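Local structure of dipeptidase AC. Metallo peptidase. MEROPS family M19 (Rhodobacter sphaeroides, 3LY0) at residues A[332-336]-A[337-341]; A[345-348]-A[349-352]; A[26-29]-A[30-34]. The protein probably hydrolyses dipeptides as a zinc-dependent metallodipeptidase of the M19 family, and here holds two zinc ions and a phosphinate mimic of L-Ala-D-Ala. All coordinates share one frame; numbering follows the deposited sequence.

Along the chain the order is contact 3, contact 1, contact 2, all in the TIM-barrel fold of this M19 peptidase. Contacts 1 and 2 share helix 336-354: contact 1 starts it and contact 2 lies further along, their centres about 16 Å apart, and probable backbone hydrogen bonds from Glu345 N to Arg340 O and from Asn346 N to Lys341 O join them. Contact 3, on the short helix 27-32, touches neither; its centre is about 34 Å from that of contact 1 and about 30 Å from that of contact 2. Thus one C-terminal helix runs from a surface cap to contact 2, where the Trp347 side chain lies about 7 Å from that of the zinc ligand His13.

Contact 1 of 3, residues A[332-336]-A[337-341]; sequences HGYDE and PLMRK
Asp335 caps the N-terminus of helix 336-354 by accepting from Leu338, in a local contact at the surface where a short turn links helix 322-332 to this last helix. The capping bond runs from Leu338 N to Asp335 OD1 at 3.0 Å, with an N-H...O angle of 163°. It depends on Asp335 CG standing between its own backbone N and carbonyl carbon (chi1 62°), which swings the carboxylate back over the first turn; the same OD1 lies 3.2 Å from Pro337 CD. The main-chain oxygen of Asp335 takes Met339 N at 2.9 Å, and Glu336 O takes Arg340 N at 3.0 Å, so the first turn is closed by one side-chain bond and two backbone ones. This N-cap follows directly on a Schellman motif that ends the preceding helix at Gly333, where the chain leaves helical geometry with positive phi. Between the two helix ends sits Tyr334. Leu338 CD2 lies obliquely against its ring, 3.7 Å from Tyr334 CG, in an off-centre CH-pi contact, while Met339 SD lies off the ring's edge, near its plane, and comes within 3.8 Å of Tyr334 CB. The Tyr334 hydroxyl points on to Asp290 of helix 283-296, to which it is hydrogen-bonded. Arg340 bends at chi3 (-68°) and lays one face of its guanidinium over Glu336 O, with NH1 3.7 Å from Glu336 CB. The Glu336 carboxylate turns instead to Arg330 on helix 322-332, a salt bridge that ties the two helices together.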
ATOM      1  N   HIS A 332       4.229  23.965  -5.263  1.00 16.24           N
ATOM      2  CA  HIS A 332       2.905  23.903  -5.858  1.00 17.41           C
ATOM      3  C   HIS A 332       1.902  24.713  -5.037  1.00 16.80           C
ATOM      4  O   HIS A 332       0.821  25.054  -5.517  1.00 22.03           O
ATOM      5  CB  HIS A 332       2.461  22.441  -5.936  1.00 16.85           C
ATOM      6  CG  HIS A 332       1.246  22.221  -6.775  1.00 15.90           C
ATOM      7  ND1 HIS A 332       1.225  22.473  -8.130  1.00 18.17           N
ATOM      8  CD2 HIS A 332       0.018  21.742  -6.458  1.00 15.58           C
ATOM      9  CE1 HIS A 332       0.030  22.175  -8.609  1.00 19.95           C
ATOM     10  NE2 HIS A 332      -0.720  21.733  -7.613  1.00 18.74           N
ATOM     11  N   GLY A 333       2.253  24.995  -3.791  1.00 16.02           N
ATOM     12  CA  GLY A 333       1.440  25.868  -2.961  1.00 18.31           C
ATOM     13  C   GLY A 333       0.849  25.261  -1.702  1.00 18.71           C
ATOM     14  O   GLY A 333       0.079  25.917  -0.997  1.00 18.93           O
ATOM     15  N   TYR A 334       1.189  24.013  -1.402  1.00 17.51           N
ATOM     16  CA  TYR A 334       0.672  23.398  -0.186  1.00 16.15           C
ATOM     17  C   TYR A 334       1.347  24.020   1.029  1.00 14.99           C
ATOM     18  O   TYR A 334       2.570  23.985   1.147  1.00 17.58           O
ATOM     19  CB  TYR A 334       0.922  21.888  -0.174  1.00 15.22           C
ATOM     20  CG  TYR A 334       0.217  21.090  -1.252  1.00 13.98           C
ATOM     21  CD1 TYR A 334      -0.759  21.659  -2.068  1.00 15.66           C
ATOM     22  CD2 TYR A 334       0.519  19.745  -1.432  1.00 15.14           C
ATOM     23  CE1 TYR A 334      -1.399  20.903  -3.049  1.00 14.16           C
ATOM     24  CE2 TYR A 334      -0.106  18.995  -2.403  1.00 13.95           C
ATOM     25  CZ  TYR A 334      -1.058  19.568  -3.209  1.00 14.13           C
ATOM     26  OH  TYR A 334      -1.666  18.789  -4.172  1.00 13.82           O
ATOM     27  N   ASP A 335       0.545  24.587   1.930  1.00 16.33           N
ATOM     28  CA  ASP A 335       1.078  25.204   3.145  1.00 16.90           C
ATOM     29  C   ASP A 335       1.511  24.158   4.173  1.00 18.36           C
ATOM     30  O   ASP A 335       1.242  22.962   4.016  1.00 16.67           O
ATOM     31  CB  ASP A 335       0.077  26.200   3.749  1.00 19.49           C
ATOM     32  CG  ASP A 335      -1.221  25.545   4.184  1.00 26.27           C
ATOM     33  OD1 ASP A 335      -1.188  24.399   4.683  1.00 23.48           O
ATOM     34  OD2 ASP A 335      -2.284  26.186   4.037  1.00 36.44           O
ATOM     35  N   GLU A 336       2.190  24.607   5.222  1.00 16.70           N
ATOM     36  CA  GLU A 336       2.807  23.696   6.176  1.00 16.23           C
ATOM     37  C   GLU A 336       1.828  22.783   6.910  1.00 16.73           C
ATOM     38  O   GLU A 336       2.114  21.602   7.092  1.00 15.01           O
ATOM     39  CB  GLU A 336       3.702  24.455   7.167  1.00 22.39           C
ATOM     40  CG  GLU A 336       4.939  25.059   6.518  1.00 26.54           C
ATOM     41  CD  GLU A 336       5.749  24.041   5.731  1.00 31.91           C
ATOM     42  OE1 GLU A 336       6.031  22.950   6.269  1.00 33.48           O
ATOM     43  OE2 GLU A 336       6.114  24.334   4.573  1.00 37.20           O
ATOM     44  N   PRO A 337       0.686  23.323   7.364  1.00 16.44           N
ATOM     45  CA  PRO A 337      -0.254  22.419   8.032  1.00 18.49           C
ATOM     46  C   PRO A 337      -0.733  21.320   7.083  1.00 16.90           C
ATOM     47  O   PRO A 337      -0.867  20.171   7.508  1.00 15.21           O
ATOM     48  CB  PRO A 337      -1.411  23.341   8.422  1.00 19.43           C
ATOM     49  CG  PRO A 337      -0.774  24.690   8.556  1.00 19.47           C
ATOM     50  CD  PRO A 337       0.285  24.737   7.495  1.00 18.63           C
ATOM     51  N   LEU A 338      -0.987  21.669   5.827  1.00 15.98           N
ATOM     52  CA  LEU A 338      -1.406  20.673   4.849  1.00 13.70           C
ATOM     53  C   LEU A 338      -0.278  19.673   4.608  1.00 14.81           C
ATOM     54  O   LEU A 338      -0.518  18.467   4.564  1.00 12.72           O
ATOM     55  CB  LEU A 338      -1.848  21.327   3.541  1.00 14.54           C
ATOM     56  CG  LEU A 338      -2.217  20.342   2.424  1.00 14.20           C
ATOM     57  CD1 LEU A 338      -3.320  19.391   2.860  1.00 14.32           C
ATOM     58  CD2 LEU A 338      -2.634  21.095   1.166  1.00 14.44           C
ATOM     59  N   MET A 339       0.954  20.161   4.478  1.00 14.16           N
ATOM     60  CA  MET A 339       2.095  19.265   4.309  1.00 13.63           C
ATOM     61  C   MET A 339       2.189  18.237   5.450  1.00 11.76           C
ATOM     62  O   MET A 339       2.451  17.059   5.217  1.00 14.71           O
ATOM     63  CB  MET A 339       3.407  20.044   4.208  1.00 14.13           C
ATOM     64  CG  MET A 339       3.549  20.875   2.948  1.00 17.12           C
ATOM     65  SD  MET A 339       3.711  19.908   1.422  1.00 12.15           S
ATOM     66  CE  MET A 339       5.143  18.889   1.793  1.00 20.82           C
ATOM     67  N   ARG A 340       1.987  18.668   6.692  1.00 12.58           N
ATOM     68  CA  ARG A 340       2.062  17.738   7.813  1.00 13.18           C
ATOM     69  C   ARG A 340       0.958  16.678   7.742  1.00 12.58           C
ATOM     70  O   ARG A 340       1.189  15.496   8.037  1.00 13.19           O
ATOM     71  CB  ARG A 340       2.023  18.484   9.148  1.00 14.44           C
ATOM     72  CG  ARG A 340       3.289  19.292   9.385  1.00 16.66           C
ATOM     73  CD  ARG A 340       3.362  19.809  10.815  1.00 20.97           C
ATOM     74  NE  ARG A 340       2.351  20.827  11.086  1.00 24.69           N
ATOM     75  CZ  ARG A 340       2.518  22.124  10.848  1.00 27.40           C
ATOM     76  NH1 ARG A 340       3.651  22.568  10.321  1.00 31.96           N
ATOM     77  NH2 ARG A 340       1.547  22.980  11.130  1.00 28.34           N
ATOM     78  N   LYS A 341      -0.234  17.108   7.344  1.00 13.18           N
ATOM     79  CA  LYS A 341      -1.345  16.174   7.145  1.00 10.45           C
ATOM     80  C   LYS A 341      -1.003  15.115   6.092  1.00 11.35           C
ATOM     81  O   LYS A 341      -1.180  13.914   6.329  1.00 11.69           O
ATOM     82  CB  LYS A 341      -2.618  16.918   6.741  1.00 14.89           C
ATOM     83  CG  LYS A 341      -3.248  17.731   7.863  1.00 14.44           C
ATOM     84  CD  LYS A 341      -4.460  18.465   7.336  1.00 17.13           C
ATOM     85  CE  LYS A 341      -5.138  19.286   8.419  1.00 22.67           C
ATOM     86  NZ  LYS A 341      -6.431  19.836   7.927  1.00 28.00           N
TER

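Contact 2 of 3, residues A[345-348]-A[349-352]; sequences ENWY and GLLE
Trp347 and Leu350 run alongside each other, one turn apart, forming the densely packed side of this piece of helix 336-354. Leu350 CD1 meets the six-membered ring at its edge, near the indole plane, 3.8 Å from Trp347 CZ3. That position follows from Leu350 CG standing opposite its own backbone N (chi1 178°), which lays the branched end along the tryptophan. Four consecutive i to i+4 backbone bonds keep the helix regular; of these, Leu350 N to Asn346 O, at 2.9 Å, and Leu351 N to Trp347 O involve the pair itself. The other side is looser. Glu352 is exposed, its chain running out past Tyr348 O, which lies 3.4 Å from Glu352 CG, to a salt bridge with Arg124, and Gly349 brings no side chain to this partly exposed flank. The buried polar ends find partners elsewhere: Trp347 NE1 donates to Met303 O, Asn346 ND2 to the carbonyls of Val301 and Glu298, and Tyr348 OH is hydrogen-bonded to His127 ND1. The Trp347 side chain is about 7 Å from that of His13 and about 8 Å from that of His233, both zinc ligands, so the contact packs behind the metal site without touching it. Trp347 and Leu350 press on Val230 of strand 230-231 and Met260 of strand 260-263, whereas Tyr348 leans on Val123 and Arg124 of helix 120-129, so the helix packs across barrel strands on one flank and against a neighbouring helix on another.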
ATOM      1  N   GLU A 345       0.204  13.091   9.445  1.00 11.13           N
ATOM      2  CA  GLU A 345      -0.882  13.262  10.418  1.00 12.52           C
ATOM      3  C   GLU A 345      -2.161  12.547   9.995  1.00 12.53           C
ATOM      4  O   GLU A 345      -2.872  11.986  10.826  1.00 12.61           O
ATOM      5  CB  GLU A 345      -1.165  14.741  10.706  1.00 14.46           C
ATOM      6  CG  GLU A 345      -0.012  15.482  11.373  1.00 15.19           C
ATOM      7  CD  GLU A 345      -0.326  16.945  11.627  1.00 15.18           C
ATOM      8  OE1 GLU A 345      -1.376  17.423  11.153  1.00 17.11           O
ATOM      9  OE2 GLU A 345       0.490  17.626  12.283  1.00 20.98           O
ATOM     10  N   ASN A 346      -2.458  12.564   8.701  1.00 10.93           N
ATOM     11  CA  ASN A 346      -3.675  11.919   8.224  1.00 10.97           C
ATOM     12  C   ASN A 346      -3.668  10.406   8.472  1.00 10.89           C
ATOM     13  O   ASN A 346      -4.676   9.846   8.899  1.00 11.24           O
ATOM     14  CB  ASN A 346      -3.933  12.232   6.745  1.00 11.06           C
ATOM     15  CG  ASN A 346      -4.353  13.675   6.523  1.00 12.91           C
ATOM     16  OD1 ASN A 346      -4.688  14.383   7.471  1.00 13.12           O
ATOM     17  ND2 ASN A 346      -4.347  14.115   5.276  1.00 12.08           N
ATOM     18  N   TRP A 347      -2.551   9.739   8.190  1.00 11.12           N
ATOM     19  CA  TRP A 347      -2.472   8.316   8.510  1.00 12.27           C
ATOM     20  C   TRP A 347      -2.680   8.078   9.994  1.00 10.79           C
ATOM     21  O   TRP A 347      -3.389   7.149  10.373  1.00 10.74           O
ATOM     22  CB  TRP A 347      -1.147   7.681   8.084  1.00 10.58           C
ATOM     23  CG  TRP A 347      -1.184   7.196   6.665  1.00  9.71           C
ATOM     24  CD1 TRP A 347      -0.379   7.601   5.633  1.00  9.66           C
ATOM     25  CD2 TRP A 347      -2.094   6.233   6.110  1.00 10.65           C
ATOM     26  NE1 TRP A 347      -0.723   6.943   4.479  1.00  9.51           N
ATOM     27  CE2 TRP A 347      -1.772   6.096   4.742  1.00  8.30           C
ATOM     28  CE3 TRP A 347      -3.147   5.471   6.639  1.00 10.50           C
ATOM     29  CZ2 TRP A 347      -2.463   5.227   3.893  1.00  9.78           C
ATOM     30  CZ3 TRP A 347      -3.827   4.601   5.794  1.00 11.11           C
ATOM     31  CH2 TRP A 347      -3.481   4.492   4.434  1.00  9.86           C
ATOM     32  N   TYR A 348      -2.052   8.893  10.837  1.00 10.51           N
ATOM     33  CA  TYR A 348      -2.170   8.656  12.274  1.00 10.56           C
ATOM     34  C   TYR A 348      -3.616   8.803  12.739  1.00 13.84           C
ATOM     35  O   TYR A 348      -4.086   8.010  13.552  1.00 12.22           O
ATOM     36  CB  TYR A 348      -1.237   9.567  13.086  1.00 12.04           C
ATOM     37  CG  TYR A 348       0.243   9.410  12.798  1.00 12.28           C
ATOM     38  CD1 TYR A 348       0.744   8.295  12.132  1.00 11.86           C
ATOM     39  CD2 TYR A 348       1.144  10.383  13.207  1.00 12.96           C
ATOM     40  CE1 TYR A 348       2.102   8.161  11.877  1.00 11.18           C
ATOM     41  CE2 TYR A 348       2.505  10.260  12.951  1.00 13.01           C
ATOM     42  CZ  TYR A 348       2.978   9.146  12.285  1.00 11.76           C
ATOM     43  OH  TYR A 348       4.323   9.016  12.031  1.00 13.74           O
ATOM     44  N   GLY A 349      -4.310   9.815  12.228  1.00 12.81           N
ATOM     45  CA  GLY A 349      -5.723   9.983  12.520  1.00 13.46           C
ATOM     46  C   GLY A 349      -6.548   8.800  12.036  1.00 13.96           C
ATOM     47  O   GLY A 349      -7.415   8.309  12.752  1.00 12.93           O
ATOM     48  N   LEU A 350      -6.283   8.347  10.811  1.00 12.34           N
ATOM     49  CA  LEU A 350      -6.980   7.192  10.259  1.00 11.46           C
ATOM     50  C   LEU A 350      -6.793   5.958  11.160  1.00 10.88           C
ATOM     51  O   LEU A 350      -7.748   5.211  11.424  1.00 11.39           O
ATOM     52  CB  LEU A 350      -6.483   6.916   8.831  1.00 12.23           C
ATOM     53  CG  LEU A 350      -7.066   5.696   8.098  1.00  9.61           C
ATOM     54  CD1 LEU A 350      -6.427   4.384   8.555  1.00 11.80           C
ATOM     55  CD2 LEU A 350      -8.586   5.629   8.231  1.00 11.99           C
ATOM     56  N   LEU A 351      -5.569   5.741  11.626  1.00 12.25           N
ATOM     57  CA  LEU A 351      -5.306   4.593  12.489  1.00 12.41           C
ATOM     58  C   LEU A 351      -6.137   4.681  13.757  1.00 14.14           C
ATOM     59  O   LEU A 351      -6.686   3.683  14.210  1.00 14.36           O
ATOM     60  CB  LEU A 351      -3.822   4.468  12.824  1.00 13.29           C
ATOM     61  CG  LEU A 351      -2.892   4.206  11.634  1.00 13.77           C
ATOM     62  CD1 LEU A 351      -1.439   4.207  12.106  1.00 15.09           C
ATOM     63  CD2 LEU A 351      -3.252   2.904  10.923  1.00 15.92           C
ATOM     64  N   GLU A 352      -6.257   5.881  14.311  1.00 14.51           N
ATOM     65  CA  GLU A 352      -7.026   6.058  15.539  1.00 15.44           C
ATOM     66  C   GLU A 352      -8.512   5.812  15.280  1.00 15.23           C
ATOM     67  O   GLU A 352      -9.201   5.186  16.097  1.00 17.36           O
ATOM     68  CB  GLU A 352      -6.764   7.444  16.146  1.00 15.95           C
ATOM     69  CG  GLU A 352      -5.341   7.588  16.677  1.00 16.13           C
ATOM     70  CD  GLU A 352      -4.996   8.997  17.131  1.00 19.49           C
ATOM     71  OE1 GLU A 352      -4.131   9.125  18.021  1.00 19.87           O
ATOM     72  OE2 GLU A 352      -5.586   9.964  16.603  1.00 21.85           O
TER

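Contact 3 of 3, residues A[26-29]-A[30-34]; sequences NRET and IWLKG
Ile30 packs against Asn26 one turn earlier at the start of the short helix 27-32, with CG1 3.9 Å from Asn26 ND2. Ile30 CG1 stands anti to its own carbonyl carbon (chi1 -66°), which sets it 3.3 Å from Asn26 O. A looser carbon-to-carbon touch is Leu32 CD1 on Glu28 CG at 4.0 Å. Backbone hydrogen bonds do most of the holding. Ile30 N meets Asn26 O nearly straight, with an N-H...O angle of 172°, and Trp31 N and Leu32 N follow onto Arg27 O and Glu28 O. At the C-terminal end Thr29 O is shared, taking Lys33 N at 2.9 Å and, weakly, Gly34 N at 2.8 Å, where positive phi (88°) turns the chain out of the helix. A water is hydrogen-bonded to Thr29 OG1 at 2.9 Å and more weakly to Lys33 NZ. Beyond the segment, Ile30 reaches Phe16 and Leu20 of helix 16-22, Trp31 NE1 donates to Met106 O, and Arg27 bonds His102. Cutting Ile30 back to an alanine would probably open a gap against Leu20 and leave the Asn26 side chain without its apolar neighbour. With no direct salt bridge or side-chain hydrogen bond across it, the turn is held mainly by main-chain bonds, while Ile30 and Trp31 pack outward on neighbouring helices.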
ATOM      1  N   ASN A  26      21.119 -12.798   2.537  1.00 19.38           N
ATOM      2  CA  ASN A  26      21.786 -11.505   2.618  1.00 17.69           C
ATOM      3  C   ASN A  26      20.995 -10.446   3.390  1.00 16.68           C
ATOM      4  O   ASN A  26      21.270  -9.251   3.280  1.00 16.82           O
ATOM      5  CB  ASN A  26      22.125 -10.997   1.216  1.00 17.26           C
ATOM      6  CG  ASN A  26      23.260  -9.994   1.225  1.00 20.95           C
ATOM      7  OD1 ASN A  26      24.199 -10.114   2.013  1.00 20.45           O
ATOM      8  ND2 ASN A  26      23.181  -9.002   0.348  1.00 20.92           N
ATOM      9  N   ARG A  27      20.026 -10.882   4.191  1.00 15.29           N
ATOM     10  CA  ARG A  27      19.130  -9.928   4.831  1.00 13.97           C
ATOM     11  C   ARG A  27      19.800  -8.923   5.772  1.00 15.18           C
ATOM     12  O   ARG A  27      19.392  -7.767   5.819  1.00 13.99           O
ATOM     13  CB  ARG A  27      17.962 -10.633   5.522  1.00 14.96           C
ATOM     14  CG  ARG A  27      18.327 -11.368   6.785  1.00 13.83           C
ATOM     15  CD  ARG A  27      17.066 -12.018   7.332  1.00 15.36           C
ATOM     16  NE  ARG A  27      17.319 -12.865   8.485  1.00 13.70           N
ATOM     17  CZ  ARG A  27      16.351 -13.501   9.133  1.00 14.51           C
ATOM     18  NH1 ARG A  27      15.094 -13.345   8.737  1.00 15.36           N
ATOM     19  NH2 ARG A  27      16.635 -14.280  10.167  1.00 15.84           N
ATOM     20  N   GLU A  28      20.816  -9.347   6.520  1.00 15.31           N
ATOM     21  CA  GLU A  28      21.501  -8.425   7.419  1.00 14.69           C
ATOM     22  C   GLU A  28      22.025  -7.193   6.665  1.00 15.11           C
ATOM     23  O   GLU A  28      21.828  -6.049   7.086  1.00 15.86           O
ATOM     24  CB  GLU A  28      22.649  -9.129   8.137  1.00 20.57           C
ATOM     25  CG  GLU A  28      23.324  -8.258   9.177  1.00 24.53           C
ATOM     26  CD  GLU A  28      24.423  -8.984   9.933  1.00 32.80           C
ATOM     27  OE1 GLU A  28      24.734 -10.142   9.575  1.00 37.26           O
ATOM     28  OE2 GLU A  28      24.974  -8.393  10.886  1.00 42.07           O
ATOM     29  N   THR A  29      22.680  -7.440   5.537  1.00 15.85           N
ATOM     30  CA  THR A  29      23.208  -6.351   4.728  1.00 16.07           C
ATOM     31  C   THR A  29      22.083  -5.550   4.075  1.00 16.34           C
ATOM     32  O   THR A  29      22.076  -4.322   4.135  1.00 15.69           O
ATOM     33  CB  THR A  29      24.176  -6.874   3.660  1.00 19.26           C
ATOM     34  OG1 THR A  29      25.299  -7.484   4.312  1.00 20.62           O
ATOM     35  CG2 THR A  29      24.663  -5.736   2.772  1.00 17.88           C
ATOM     36  N   ILE A  30      21.130  -6.246   3.461  1.00 15.09           N
ATOM     37  CA  ILE A  30      20.054  -5.565   2.745  1.00 14.98           C
ATOM     38  C   ILE A  30      19.332  -4.569   3.653  1.00 15.07           C
ATOM     39  O   ILE A  30      19.090  -3.434   3.272  1.00 15.02           O
ATOM     40  CB  ILE A  30      19.046  -6.563   2.136  1.00 13.35           C
ATOM     41  CG1 ILE A  30      19.721  -7.394   1.040  1.00 14.97           C
ATOM     42  CG2 ILE A  30      17.827  -5.829   1.569  1.00 14.42           C
ATOM     43  CD1 ILE A  30      18.881  -8.566   0.567  1.00 16.81           C
ATOM     44  N   TRP A  31      18.994  -5.002   4.859  1.00 13.29           N
ATOM     45  CA  TRP A  31      18.238  -4.175   5.795  1.00 10.29           C
ATOM     46  C   TRP A  31      19.102  -3.149   6.519  1.00 13.11           C
ATOM     47  O   TRP A  31      18.771  -1.969   6.547  1.00 12.21           O
ATOM     48  CB  TRP A  31      17.539  -5.100   6.798  1.00 11.65           C
ATOM     49  CG  TRP A  31      16.862  -4.478   8.011  1.00 10.71           C
ATOM     50  CD1 TRP A  31      16.952  -4.927   9.297  1.00 11.91           C
ATOM     51  CD2 TRP A  31      15.987  -3.342   8.046  1.00  9.70           C
ATOM     52  NE1 TRP A  31      16.192  -4.140  10.133  1.00 12.60           N
ATOM     53  CE2 TRP A  31      15.584  -3.165   9.387  1.00 11.11           C
ATOM     54  CE3 TRP A  31      15.497  -2.462   7.075  1.00  9.59           C
ATOM     55  CZ2 TRP A  31      14.723  -2.144   9.780  1.00 13.13           C
ATOM     56  CZ3 TRP A  31      14.640  -1.448   7.472  1.00 11.59           C
ATOM     57  CH2 TRP A  31      14.268  -1.291   8.813  1.00 13.25           C
ATOM     58  N   LEU A  32      20.204  -3.596   7.113  1.00 15.27           N
ATOM     59  CA  LEU A  32      20.974  -2.704   7.972  1.00 13.12           C
ATOM     60  C   LEU A  32      21.941  -1.786   7.221  1.00 14.91           C
ATOM     61  O   LEU A  32      22.295  -0.728   7.724  1.00 17.92           O
ATOM     62  CB  LEU A  32      21.722  -3.507   9.035  1.00 14.99           C
ATOM     63  CG  LEU A  32      20.810  -4.323   9.954  1.00 13.58           C
ATOM     64  CD1 LEU A  32      21.657  -5.099  10.938  1.00 17.06           C
ATOM     65  CD2 LEU A  32      19.828  -3.408  10.680  1.00 15.59           C
ATOM     66  N   LYS A  33      22.359  -2.198   6.031  1.00 15.10           N
ATOM     67  CA  LYS A  33      23.323  -1.417   5.256  1.00 17.02           C
ATOM     68  C   LYS A  33      22.780  -0.935   3.914  1.00 16.34           C
ATOM     69  O   LYS A  33      23.211   0.097   3.395  1.00 16.37           O
ATOM     70  CB  LYS A  33      24.582  -2.248   5.009  1.00 17.05           C
ATOM     71  CG  LYS A  33      25.346  -2.605   6.273  1.00 23.87           C
ATOM     72  CD  LYS A  33      26.617  -3.372   5.951  1.00 32.32           C
ATOM     73  CE  LYS A  33      27.440  -3.621   7.204  1.00 35.74           C
ATOM     74  NZ  LYS A  33      28.671  -4.406   6.897  1.00 45.98           N
ATOM     75  N   GLY A  34      21.841  -1.684   3.349  1.00 15.51           N
ATOM     76  CA  GLY A  34      21.457  -1.494   1.964  1.00 15.37           C
ATOM     77  C   GLY A  34      22.375  -2.351   1.112  1.00 16.74           C
ATOM     78  O   GLY A  34      23.496  -2.662   1.531  1.00 19.60           O
TER
HETATM   79  O   HOH W   1      26.246  -6.751   6.961  1.00 30.35           O